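Local coordinates for Lmo2184 protein (PDB 5JOQ), which probably binds heme at the cell surface as the lipid-anchored substrate-binding component of an iron-uptake ABC transporter, at residues D52-G57 with P66-D71; V56-S61 with V72-S77; E34-A39 with K90-L95; V42-I47 with L118-I123; S125-I130 with K145-L150. One frame throughout, in Å; residues are numbered along the deposited sequence.

How the interactions relate
All five contacts belong to the N-terminal half of the chain. Interactions 2 and 3 are strand pairings, both parallel and built on backbone hydrogen bonds, and they are joined through residues 56-57, which bond to strand 37-39. Interaction 1 shares Val56 and Gly57 with interaction 2 but relies on side chains: a salt bridge at its exposed end, a tyrosine at its buried end. Interaction 4 is the buried one, wholly apolar, setting helix 42-50 against the loop after strand 115-118. Its Phe120 also touches Met126 of interaction 5, where two antiparallel helices combine amide bonds with aliphatic packing. Interaction 5 touches neither strand pairing.

Interaction 1 of 5, residues D52-G57 with P66-D71; sequences DLPLVG and PKRYAD
The backbones of 52-57 and 66-71 come closest at Leu55 and Tyr69, whose CA atoms stand 7.2 Å apart, too far for strand pairing, so side chains do the bridging. Tyr69 turns its edge to Leu53 and a face to Leu55: its OH donates to Leu53 O at 2.7 Å, approaching nearly along the C=O axis, and that oxygen lies in the plane of the ring. Leu55 covers one face, with CD1 3.6 Å from the ring centroid and 10° off the normal, a CH-pi contact. Arg68 CG sits over the opposite face, so the phenol is clamped on both sides while its hydroxyl fixes the edge. Arg68 then bends at chi3 (-63°), so that Leu53 O sits over the centre of one guanidinium face, 3.7 Å above its plane. Arg68 NH1 donates to Asp52 OD1 at 2.9 Å in a salt bridge, on the anti lone pair of OD1; carboxylate and guanidinium planes are 55° apart. Water 1 bridges the same pair, donating to Asp52 OD1 and accepting from Arg68 NH2 at 2.9 Å. Asp52, with positive phi, follows helix 42-50, which closes in a Schellman motif, and Arg139 bonds to its carbonyl oxygen. Tyr69 also packs on Thr45 and Met48 of that helix, while Leu55 lies against Ile37 and Ala39 of strand 37-39.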
# COMPACT_ATOMS: atom_id res chain seq x y z
N ASP A 52 15.68 29.51 0.06
CA ASP A 52 14.94 30.72 0.42
C ASP A 52 14.18 31.28 -0.78
O ASP A 52 14.19 32.49 -1.05
CB ASP A 52 15.89 31.76 1.02
CG ASP A 52 15.16 32.96 1.64
OD1 ASP A 52 13.94 32.89 1.92
OD2 ASP A 52 15.84 33.99 1.88
N LEU A 53 13.50 30.39 -1.51
CA LEU A 53 12.72 30.76 -2.68
C LEU A 53 11.22 30.61 -2.40
O LEU A 53 10.80 29.59 -1.86
CB LEU A 53 13.11 29.89 -3.87
CG LEU A 53 14.46 30.30 -4.49
CD1 LEU A 53 14.99 29.22 -5.40
CD2 LEU A 53 14.30 31.65 -5.24
N PRO A 54 10.40 31.59 -2.79
CA PRO A 54 8.95 31.40 -2.69
C PRO A 54 8.46 30.47 -3.79
O PRO A 54 9.10 30.30 -4.84
CB PRO A 54 8.39 32.82 -2.86
CG PRO A 54 9.41 33.53 -3.65
CD PRO A 54 10.76 32.91 -3.33
N LEU A 55 7.32 29.83 -3.53
CA LEU A 55 6.68 28.93 -4.48
C LEU A 55 5.24 29.37 -4.72
O LEU A 55 4.57 29.87 -3.80
CB LEU A 55 6.67 27.49 -3.96
CG LEU A 55 8.04 26.85 -3.75
CD1 LEU A 55 7.86 25.47 -3.13
CD2 LEU A 55 8.78 26.71 -5.08
N VAL A 56 4.75 29.18 -5.96
CA VAL A 56 3.32 29.28 -6.23
C VAL A 56 2.63 27.91 -6.26
O VAL A 56 1.41 27.85 -6.13
CB VAL A 56 3.02 30.06 -7.54
CG1 VAL A 56 3.59 31.48 -7.45
CG2 VAL A 56 3.57 29.33 -8.76
N GLY A 57 3.40 26.84 -6.37
CA GLY A 57 2.81 25.53 -6.34
C GLY A 57 3.64 24.51 -5.60
O GLY A 57 4.86 24.52 -5.69
N PRO A 66 7.98 21.95 4.31
CA PRO A 66 8.44 23.12 5.06
C PRO A 66 7.29 24.08 5.36
O PRO A 66 6.42 24.32 4.51
CB PRO A 66 9.49 23.75 4.14
CG PRO A 66 10.01 22.57 3.30
CD PRO A 66 8.75 21.72 3.08
N LYS A 67 7.31 24.64 6.57
CA LYS A 67 6.20 25.46 7.06
C LYS A 67 5.98 26.71 6.22
O LYS A 67 4.85 27.20 6.14
CB LYS A 67 6.45 25.85 8.51
CG LYS A 67 6.43 24.66 9.46
CD LYS A 67 6.92 25.02 10.86
CE LYS A 67 7.02 23.78 11.75
NZ LYS A 67 5.69 23.11 11.88
N ARG A 68 7.02 27.25 5.60
CA ARG A 68 6.81 28.48 4.85
C ARG A 68 5.81 28.30 3.71
O ARG A 68 5.25 29.28 3.23
CB ARG A 68 8.13 29.03 4.32
CG ARG A 68 8.80 28.16 3.30
CD ARG A 68 10.03 28.88 2.67
NE ARG A 68 9.65 30.09 1.93
CZ ARG A 68 10.49 31.08 1.62
NH1 ARG A 68 11.77 31.01 1.99
NH2 ARG A 68 10.06 32.14 0.94
N TYR A 69 5.58 27.07 3.24
CA TYR A 69 4.68 26.85 2.12
C TYR A 69 3.29 26.37 2.57
O TYR A 69 2.54 25.81 1.77
CB TYR A 69 5.30 25.85 1.14
CG TYR A 69 6.71 26.24 0.69
CD1 TYR A 69 6.96 27.48 0.11
CD2 TYR A 69 7.77 25.34 0.83
CE1 TYR A 69 8.23 27.83 -0.30
CE2 TYR A 69 9.06 25.68 0.41
CZ TYR A 69 9.28 26.92 -0.17
OH TYR A 69 10.55 27.24 -0.58
N ALA A 70 2.96 26.58 3.85
CA ALA A 70 1.70 26.09 4.40
C ALA A 70 0.49 26.49 3.56
O ALA A 70 -0.48 25.73 3.48
CB ALA A 70 1.53 26.63 5.83
N ASP A 71 0.52 27.67 2.96
CA ASP A 71 -0.64 28.20 2.26
C ASP A 71 -0.49 28.17 0.75
O ASP A 71 -1.29 28.78 0.04
CB ASP A 71 -0.94 29.62 2.76
CG ASP A 71 -1.35 29.64 4.23
OD1 ASP A 71 -2.16 28.78 4.64
OD2 ASP A 71 -0.86 30.49 4.99
O HOH W 1 11.93 34.27 0.25

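Interaction 2 of 5, residues V56-S61 with V72-S77; sequences VGIPSS and VKETGS
Backbone bonds pair the two chains in parallel around Ile58 and Glu74. Ile58 N donates to Lys73 O at 2.9 Å, and Ile58 O takes Thr75 N at 2.7 Å, so Ile58 uses both its N and its O on the other strand. Further on, Ser60 N points at Gly76 O with an almost straight N-H...O angle of 177°, although the donor stands above the carbonyl plane. Two side-chain hydroxyls add to this. Thr75 OG1, placed between its backbone N and carbonyl carbon (chi1 63°), gives a second bond to Ile58 O from above the carbonyl plane; Ser60 OG accepts from Gly76 N at 2.8 Å. Waters join in at the ends: water 2 links Val56 O to Lys73 N, and water 3 receives Ser61 N and also lies 2.5 Å from Glu74 OE2. The apolar contact centres on Ile58 and Val72. Ile58 CG2 meets Val72 CG1 at 3.8 Å, and Ile58 CD1 rests near Glu74 CG. Thr75 CG2 lies over Gly57 CA at 3.9 Å. The bonding is largely polar and backbone-directed: Thr75 OG1 reinforces the doubly gripped Ile58 O, fixing it in position, and Ser60 OG carries the bonding on to Gly76.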
# COMPACT_ATOMS: atom_id res chain seq x y z
N VAL A 56 4.75 29.18 -5.96
CA VAL A 56 3.32 29.28 -6.23
C VAL A 56 2.63 27.91 -6.26
O VAL A 56 1.41 27.85 -6.13
CB VAL A 56 3.02 30.06 -7.54
CG1 VAL A 56 3.59 31.48 -7.45
CG2 VAL A 56 3.57 29.33 -8.76
N GLY A 57 3.40 26.84 -6.37
CA GLY A 57 2.81 25.53 -6.34
C GLY A 57 3.64 24.51 -5.60
O GLY A 57 4.86 24.52 -5.69
N ILE A 58 2.97 23.61 -4.91
CA ILE A 58 3.60 22.53 -4.19
C ILE A 58 2.87 21.23 -4.53
O ILE A 58 1.76 21.26 -5.00
CB ILE A 58 3.61 22.71 -2.68
CG1 ILE A 58 2.21 23.02 -2.15
CG2 ILE A 58 4.61 23.78 -2.27
CD1 ILE A 58 2.10 22.90 -0.65
N PRO A 59 3.57 20.06 -4.28
CA PRO A 59 2.82 18.82 -4.59
C PRO A 59 1.77 18.51 -3.53
O PRO A 59 1.85 19.02 -2.44
CB PRO A 59 3.89 17.75 -4.51
CG PRO A 59 4.72 18.19 -3.38
CD PRO A 59 4.91 19.63 -3.67
N SER A 60 0.81 17.66 -3.88
CA SER A 60 -0.19 17.22 -2.94
C SER A 60 0.45 15.99 -2.33
O SER A 60 0.77 15.05 -3.03
CB SER A 60 -1.49 16.83 -3.62
OG SER A 60 -2.00 17.88 -4.41
N SER A 61 0.66 16.01 -1.03
CA SER A 61 1.28 14.88 -0.39
C SER A 61 0.89 14.74 1.06
O SER A 61 0.58 15.71 1.70
CB SER A 61 2.81 15.05 -0.50
OG SER A 61 3.54 14.29 0.43
N VAL A 72 0.51 27.45 0.24
CA VAL A 72 0.77 27.41 -1.20
C VAL A 72 -0.17 26.42 -1.85
O VAL A 72 -0.46 25.36 -1.29
CB VAL A 72 2.24 27.05 -1.44
CG1 VAL A 72 2.50 26.83 -2.92
CG2 VAL A 72 3.13 28.15 -0.89
N LYS A 73 -0.62 26.72 -3.07
CA LYS A 73 -1.57 25.84 -3.75
C LYS A 73 -0.94 24.48 -4.02
O LYS A 73 0.18 24.40 -4.51
CB LYS A 73 -2.04 26.47 -5.06
CG LYS A 73 -3.00 25.60 -5.87
CD LYS A 73 -4.43 25.66 -5.31
CE LYS A 73 -5.37 24.71 -6.04
NZ LYS A 73 -6.77 24.79 -5.53
N GLU A 74 -1.68 23.40 -3.75
CA GLU A 74 -1.23 22.06 -4.09
C GLU A 74 -1.59 21.72 -5.53
O GLU A 74 -2.66 22.09 -6.02
CB GLU A 74 -1.84 21.03 -3.14
CG GLU A 74 -1.50 21.27 -1.69
CD GLU A 74 -2.10 20.22 -0.79
OE1 GLU A 74 -3.20 19.72 -1.11
OE2 GLU A 74 -1.48 19.89 0.23
N THR A 75 -0.68 21.00 -6.20
CA THR A 75 -0.78 20.79 -7.64
C THR A 75 -0.88 19.31 -8.02
O THR A 75 -0.61 18.95 -9.17
CB THR A 75 0.43 21.41 -8.35
OG1 THR A 75 1.65 20.77 -7.91
CG2 THR A 75 0.52 22.92 -8.05
N GLY A 76 -1.26 18.44 -7.09
CA GLY A 76 -1.52 17.06 -7.43
C GLY A 76 -0.32 16.15 -7.21
O GLY A 76 0.71 16.54 -6.66
N SER A 77 -0.48 14.91 -7.65
CA SER A 77 0.50 13.87 -7.36
C SER A 77 1.84 14.18 -8.03
O SER A 77 1.86 14.54 -9.21
CB SER A 77 0.03 12.51 -7.86
OG SER A 77 1.10 11.59 -7.80
O HOH W 2 0.01 29.24 -4.40
O HOH W 3 0.79 18.76 0.08

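Interaction 3 of 5, residues E34-A39 with K90-L95; sequences EPKIVA and KPDMVL
Lys36 O is gripped by two backbone donors of the other segment: Asp92 N at 2.7 Å, in the carbonyl plane, and Met93 N at 3.3 Å, tilted 15° from it. Asp92 answers with its side chain. Its CG lies beside its own backbone N (chi1 -59°), which carries OD2 back to Lys36 N at 2.7 Å; the bond is almost straight at 172°, and OD2 is met on the anti side of the carboxylate. The same OD2 accepts from water 4, which also donates to Glu34 O, so the carboxylate ties down the chain just ahead of the strand. From here the two chains run on as parallel strands, 37-39 beside 93-97, in the three-stranded sheet whose third member is 115-118; with helices between them, this is the parallel alpha/beta framework of a periplasmic binding protein lobe. Val38 N donates to Met93 O, and Leu95 N to Val38 O at 2.9 Å. On the face carrying Ile37 and Leu95, Ile37 CG2 meets Leu95 CD1 at 4.0 Å, and Leu95 reaches on to Ile44 and Met48 of helix 42-50. On the other face Val38 CG2 lies against Pro91 CB at 3.9 Å, while Ile86 of helix 83-88 covers both Pro91 and Val94.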
# COMPACT_ATOMS: atom_id res chain seq x y z
N GLU A 34 9.52 38.45 -8.48
CA GLU A 34 10.06 37.14 -8.19
C GLU A 34 9.53 36.13 -9.21
O GLU A 34 8.41 36.25 -9.71
CB GLU A 34 9.66 36.70 -6.78
CG GLU A 34 8.21 36.27 -6.66
CD GLU A 34 7.69 36.36 -5.23
OE1 GLU A 34 8.37 36.96 -4.38
OE2 GLU A 34 6.59 35.82 -4.97
N PRO A 35 10.33 35.13 -9.55
CA PRO A 35 9.85 34.09 -10.46
C PRO A 35 8.76 33.29 -9.78
O PRO A 35 8.76 33.09 -8.56
CB PRO A 35 11.09 33.25 -10.74
CG PRO A 35 11.97 33.50 -9.56
CD PRO A 35 11.73 34.91 -9.15
N LYS A 36 7.80 32.83 -10.58
CA LYS A 36 6.72 31.99 -10.10
C LYS A 36 7.09 30.54 -10.37
O LYS A 36 7.15 30.10 -11.53
CB LYS A 36 5.41 32.37 -10.79
CG LYS A 36 5.05 33.84 -10.61
CD LYS A 36 3.54 34.07 -10.72
CE LYS A 36 3.00 33.69 -12.08
NZ LYS A 36 3.45 34.61 -13.17
N ILE A 37 7.34 29.77 -9.31
CA ILE A 37 7.90 28.43 -9.42
C ILE A 37 6.91 27.42 -8.84
O ILE A 37 6.38 27.63 -7.75
CB ILE A 37 9.25 28.33 -8.68
CG1 ILE A 37 10.22 29.40 -9.17
CG2 ILE A 37 9.83 26.93 -8.86
CD1 ILE A 37 11.52 29.54 -8.30
N VAL A 38 6.69 26.31 -9.56
CA VAL A 38 5.94 25.17 -9.03
C VAL A 38 6.90 24.03 -8.75
O VAL A 38 7.64 23.60 -9.64
CB VAL A 38 4.83 24.73 -10.00
CG1 VAL A 38 4.20 23.41 -9.52
CG2 VAL A 38 3.77 25.81 -10.07
N ALA A 39 6.93 23.55 -7.51
CA ALA A 39 7.70 22.35 -7.17
C ALA A 39 6.76 21.15 -7.13
O ALA A 39 5.77 21.18 -6.40
CB ALA A 39 8.39 22.50 -5.82
N LYS A 90 -0.02 30.13 -13.79
CA LYS A 90 0.84 30.84 -14.74
C LYS A 90 2.30 30.86 -14.26
O LYS A 90 2.90 31.92 -14.13
CB LYS A 90 0.33 32.25 -14.99
CG LYS A 90 -1.09 32.27 -15.55
CD LYS A 90 -1.57 33.67 -15.90
CE LYS A 90 -1.67 34.55 -14.65
NZ LYS A 90 -3.01 35.20 -14.50
N PRO A 91 2.89 29.69 -14.02
CA PRO A 91 4.26 29.67 -13.51
C PRO A 91 5.27 30.02 -14.59
O PRO A 91 5.03 29.86 -15.78
CB PRO A 91 4.44 28.21 -13.05
CG PRO A 91 3.49 27.44 -13.93
CD PRO A 91 2.32 28.34 -14.18
N ASP A 92 6.43 30.52 -14.14
CA ASP A 92 7.59 30.69 -15.00
C ASP A 92 8.38 29.39 -15.15
O ASP A 92 9.04 29.17 -16.18
CB ASP A 92 8.50 31.79 -14.44
CG ASP A 92 7.78 33.12 -14.31
OD1 ASP A 92 7.28 33.60 -15.33
OD2 ASP A 92 7.68 33.66 -13.18
N MET A 93 8.32 28.52 -14.15
CA MET A 93 9.06 27.27 -14.20
C MET A 93 8.34 26.21 -13.37
O MET A 93 7.87 26.50 -12.26
CB MET A 93 10.50 27.47 -13.67
CG MET A 93 11.36 26.19 -13.68
SD MET A 93 11.61 25.58 -15.38
CE MET A 93 12.32 27.03 -16.20
N VAL A 94 8.27 24.99 -13.90
CA VAL A 94 7.76 23.83 -13.16
C VAL A 94 8.95 22.87 -12.99
O VAL A 94 9.65 22.59 -13.96
CB VAL A 94 6.61 23.14 -13.93
CG1 VAL A 94 6.11 21.90 -13.16
CG2 VAL A 94 5.45 24.14 -14.22
N LEU A 95 9.20 22.41 -11.76
CA LEU A 95 10.35 21.57 -11.45
C LEU A 95 9.91 20.13 -11.18
O LEU A 95 9.07 19.88 -10.31
CB LEU A 95 11.13 22.10 -10.25
CG LEU A 95 11.67 23.53 -10.33
CD1 LEU A 95 12.33 23.86 -9.01
CD2 LEU A 95 12.71 23.68 -11.47
O HOH W 4 7.24 36.46 -12.61

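Interaction 4 of 5, residues V42-I47 with L118-I123; sequences VAITEI and LDFTSI
This contact lies in the hydrophobic core between helix 42-50 and the loop that leaves strand 115-118 for helix 123-136, and no hydrogen bond crosses it. Phe120 does most of the work. Its ring reaches out with CG beside the backbone N (chi1 -74°) and points CE2 and CZ at the helix, where Ile44 CG1 and Ile47 CD1 straddle the ring plane obliquely. Ala43 CB stands at the ring edge, near its plane, 4.4 Å from CE2, while Ile44 CG1 approaches the same CE2 at 3.8 Å. One turn on, Ile47 reaches in the opposite direction to Phe120, and its CD1 is 3.6 Å from Phe120 CZ. Leu118 CD1 packs on Ile44 CG1 at 3.9 Å, so CG1 of that isoleucine touches both partners. The loop's turn is held by Asp119 OD1, which accepts from Thr121 N at 3.0 Å in an Asx turn and takes Thr121 OG1 on its syn lone pair at 2.6 Å. Met126 and Glu129 of helix 123-136 also touch Phe120. Helix 42-50, which follows strand 37-39, thus packs on the end of strand 115-118 of the same parallel sheet, the helix-on-sheet layering of an alpha/beta lobe, consistent with the periplasmic-binding family.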
# COMPACT_ATOMS: atom_id res chain seq x y z
N VAL A 42 8.22 16.44 -3.03
CA VAL A 42 8.63 16.81 -1.67
C VAL A 42 10.11 17.18 -1.63
O VAL A 42 10.50 18.21 -1.06
CB VAL A 42 8.32 15.66 -0.69
CG1 VAL A 42 8.93 15.99 0.68
CG2 VAL A 42 6.80 15.44 -0.56
N ALA A 43 10.96 16.33 -2.23
CA ALA A 43 12.41 16.60 -2.23
C ALA A 43 12.73 17.98 -2.82
O ALA A 43 13.59 18.70 -2.29
CB ALA A 43 13.15 15.52 -3.00
N ILE A 44 12.11 18.34 -3.94
CA ILE A 44 12.42 19.65 -4.54
C ILE A 44 11.92 20.77 -3.64
O ILE A 44 12.59 21.80 -3.49
CB ILE A 44 11.82 19.75 -5.97
CG1 ILE A 44 12.56 18.80 -6.92
CG2 ILE A 44 11.86 21.21 -6.49
CD1 ILE A 44 11.74 18.50 -8.19
N THR A 45 10.74 20.58 -3.03
CA THR A 45 10.19 21.61 -2.15
C THR A 45 11.13 21.90 -0.99
O THR A 45 11.30 23.06 -0.59
CB THR A 45 8.82 21.16 -1.60
OG1 THR A 45 7.90 20.94 -2.69
CG2 THR A 45 8.23 22.27 -0.74
N GLU A 46 11.75 20.85 -0.43
CA GLU A 46 12.73 21.03 0.64
C GLU A 46 13.96 21.80 0.16
O GLU A 46 14.52 22.63 0.89
CB GLU A 46 13.13 19.66 1.19
CG GLU A 46 11.93 18.94 1.87
CD GLU A 46 12.26 17.49 2.25
OE1 GLU A 46 13.21 16.89 1.68
OE2 GLU A 46 11.55 16.96 3.14
N ILE A 47 14.41 21.53 -1.07
CA ILE A 47 15.53 22.29 -1.62
C ILE A 47 15.15 23.76 -1.78
O ILE A 47 15.93 24.65 -1.46
CB ILE A 47 16.01 21.66 -2.94
CG1 ILE A 47 16.82 20.37 -2.61
CG2 ILE A 47 16.89 22.66 -3.73
CD1 ILE A 47 17.01 19.45 -3.83
N LEU A 118 15.09 17.70 -13.08
CA LEU A 118 16.34 17.68 -12.32
C LEU A 118 16.83 16.25 -12.13
O LEU A 118 16.05 15.37 -11.81
CB LEU A 118 16.11 18.31 -10.95
CG LEU A 118 15.37 19.66 -10.99
CD1 LEU A 118 15.14 20.19 -9.55
CD2 LEU A 118 16.14 20.67 -11.82
N ASP A 119 18.13 16.02 -12.33
CA ASP A 119 18.68 14.66 -12.24
C ASP A 119 19.01 14.35 -10.78
O ASP A 119 20.02 14.83 -10.24
CB ASP A 119 19.92 14.54 -13.12
CG ASP A 119 20.44 13.10 -13.18
OD1 ASP A 119 19.98 12.27 -12.37
OD2 ASP A 119 21.27 12.79 -14.05
N PHE A 120 18.17 13.53 -10.13
CA PHE A 120 18.39 13.10 -8.75
C PHE A 120 18.81 11.62 -8.65
O PHE A 120 18.51 10.93 -7.65
CB PHE A 120 17.13 13.38 -7.92
CG PHE A 120 16.92 14.88 -7.59
CD1 PHE A 120 17.77 15.86 -8.11
CD2 PHE A 120 15.89 15.27 -6.75
CE1 PHE A 120 17.60 17.24 -7.77
CE2 PHE A 120 15.70 16.63 -6.42
CZ PHE A 120 16.52 17.60 -6.91
N THR A 121 19.49 11.11 -9.68
CA THR A 121 19.89 9.70 -9.65
C THR A 121 21.18 9.45 -8.86
O THR A 121 21.53 8.29 -8.66
CB THR A 121 20.05 9.14 -11.07
OG1 THR A 121 21.02 9.94 -11.81
CG2 THR A 121 18.68 9.19 -11.81
N SER A 122 21.90 10.49 -8.44
CA SER A 122 23.02 10.36 -7.51
C SER A 122 23.05 11.59 -6.61
O SER A 122 22.44 12.62 -6.91
CB SER A 122 24.37 10.20 -8.25
OG SER A 122 24.67 11.38 -9.01
N ILE A 123 23.80 11.51 -5.51
CA ILE A 123 23.98 12.72 -4.70
C ILE A 123 24.72 13.79 -5.50
O ILE A 123 24.35 14.96 -5.47
CB ILE A 123 24.71 12.38 -3.38
CG1 ILE A 123 23.83 11.42 -2.52
CG2 ILE A 123 25.06 13.69 -2.59
CD1 ILE A 123 24.51 11.02 -1.19

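Interaction 5 of 5, residues S125-I130 with K145-L150; sequences SMQTEI and KLNKDL
Asn147 and Gln127, which face each other where the two helix backbones are nearest, exchange hydrogen bonds. Asn147 ND2 donates to the backbone Gln127 O at 3.0 Å, tilted 32° from the carbonyl plane, and Gln127 NE2 donates to Asn147 OD1 at 3.2 Å from above that carbonyl's plane. The two side chains run alongside each other, pointing opposite ways, with their planes 75° apart, so the amides are not coplanar, and one bond ends on a backbone oxygen, the other on a side-chain one. Gln127 is extended beyond CG, which lets NE2 pass Asn147 and lie 3.6 Å from Leu150 CB; there it also bonds to Thr151 OG1, a hydroxyl that is itself bonded to Asn147 O. An aliphatic layer adjoins the amides. Ile130 and Leu150 meet tip to tip, CD1 to CD1 at 3.8 Å, and Ile130 CD1 also touches Leu146 CD2 at 3.9 Å. Ile130 CG2 packs beside the Asn147 amide, while Met126 CE comes to Leu150 CD1 at 4.2 Å. Farther out, Ile130 rests on Ile47 and Leu146 on Lys50 of helix 42-50, and Met126 lies on Phe120. The axes of 125-130 and 145-150 approach to 9.9 Å with 161° between their directions, antiparallel, as part of the hairpin of helices 123-136 and 140-161, consistent with the coiled coil predicted here.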
# COMPACT_ATOMS: atom_id res chain seq x y z
N SER A 125 24.82 14.32 -8.72
CA SER A 125 23.95 14.96 -9.69
C SER A 125 22.99 15.90 -9.00
O SER A 125 22.76 17.01 -9.49
CB SER A 125 23.19 13.91 -10.52
OG SER A 125 24.09 13.31 -11.48
N MET A 126 22.43 15.49 -7.85
CA MET A 126 21.56 16.41 -7.10
C MET A 126 22.31 17.69 -6.73
O MET A 126 21.76 18.80 -6.81
CB MET A 126 21.03 15.72 -5.82
CG MET A 126 20.10 16.64 -5.01
SD MET A 126 19.50 15.88 -3.47
CE MET A 126 21.05 15.75 -2.53
N GLN A 127 23.57 17.57 -6.28
CA GLN A 127 24.33 18.76 -5.92
C GLN A 127 24.58 19.68 -7.12
O GLN A 127 24.53 20.90 -6.98
CB GLN A 127 25.65 18.36 -5.27
CG GLN A 127 25.43 17.69 -3.89
CD GLN A 127 26.75 17.56 -3.17
OE1 GLN A 127 27.50 16.62 -3.42
NE2 GLN A 127 27.06 18.52 -2.30
N THR A 128 24.85 19.12 -8.30
CA THR A 128 24.96 19.99 -9.48
C THR A 128 23.63 20.70 -9.77
O THR A 128 23.60 21.88 -10.17
CB THR A 128 25.40 19.17 -10.70
OG1 THR A 128 26.72 18.65 -10.46
CG2 THR A 128 25.38 20.02 -12.01
N GLU A 129 22.50 19.99 -9.59
CA GLU A 129 21.20 20.62 -9.80
C GLU A 129 20.97 21.74 -8.79
O GLU A 129 20.43 22.80 -9.14
CB GLU A 129 20.06 19.60 -9.71
CG GLU A 129 20.11 18.53 -10.81
CD GLU A 129 19.84 19.04 -12.24
OE1 GLU A 129 19.67 20.26 -12.47
OE2 GLU A 129 19.82 18.18 -13.15
N ILE A 130 21.43 21.54 -7.55
CA ILE A 130 21.32 22.59 -6.53
C ILE A 130 22.13 23.82 -6.95
O ILE A 130 21.65 24.96 -6.89
CB ILE A 130 21.76 22.03 -5.16
CG1 ILE A 130 20.68 21.08 -4.60
CG2 ILE A 130 22.07 23.18 -4.19
CD1 ILE A 130 21.20 20.19 -3.38
N LYS A 145 26.20 27.24 0.20
CA LYS A 145 26.12 26.82 1.59
C LYS A 145 25.48 25.43 1.72
O LYS A 145 25.97 24.56 2.46
CB LYS A 145 25.30 27.87 2.35
CG LYS A 145 24.94 27.46 3.78
CD LYS A 145 26.20 27.21 4.61
CE LYS A 145 25.89 27.11 6.12
NZ LYS A 145 24.73 26.21 6.40
N LEU A 146 24.37 25.20 1.03
CA LEU A 146 23.73 23.89 1.15
C LEU A 146 24.65 22.79 0.65
O LEU A 146 24.80 21.74 1.31
CB LEU A 146 22.41 23.88 0.36
CG LEU A 146 21.61 22.57 0.26
CD1 LEU A 146 21.25 22.08 1.66
CD2 LEU A 146 20.32 22.83 -0.59
N ASN A 147 25.30 23.01 -0.49
CA ASN A 147 26.21 22.00 -1.02
C ASN A 147 27.41 21.78 -0.12
O ASN A 147 27.91 20.66 -0.01
CB ASN A 147 26.63 22.38 -2.44
CG ASN A 147 25.67 21.81 -3.48
OD1 ASN A 147 25.01 20.82 -3.21
ND2 ASN A 147 25.60 22.42 -4.68
N LYS A 148 27.92 22.85 0.50
CA LYS A 148 29.03 22.71 1.45
C LYS A 148 28.65 21.76 2.58
O LYS A 148 29.44 20.90 2.98
CB LYS A 148 29.38 24.08 2.02
CG LYS A 148 30.59 24.09 2.90
CD LYS A 148 30.83 25.50 3.45
CE LYS A 148 31.90 25.49 4.55
NZ LYS A 148 32.05 26.86 5.11
N ASP A 149 27.45 21.94 3.13
CA ASP A 149 26.97 21.10 4.23
C ASP A 149 26.85 19.65 3.80
O ASP A 149 27.29 18.74 4.51
CB ASP A 149 25.62 21.62 4.73
CG ASP A 149 25.73 22.93 5.51
OD1 ASP A 149 26.86 23.30 5.92
OD2 ASP A 149 24.68 23.60 5.72
N LEU A 150 26.19 19.41 2.66
CA LEU A 150 26.07 18.06 2.12
C LEU A 150 27.44 17.42 1.93
O LEU A 150 27.66 16.28 2.34
CB LEU A 150 25.32 18.10 0.78
CG LEU A 150 23.83 18.45 0.86
CD1 LEU A 150 23.23 18.70 -0.57
CD2 LEU A 150 23.05 17.37 1.59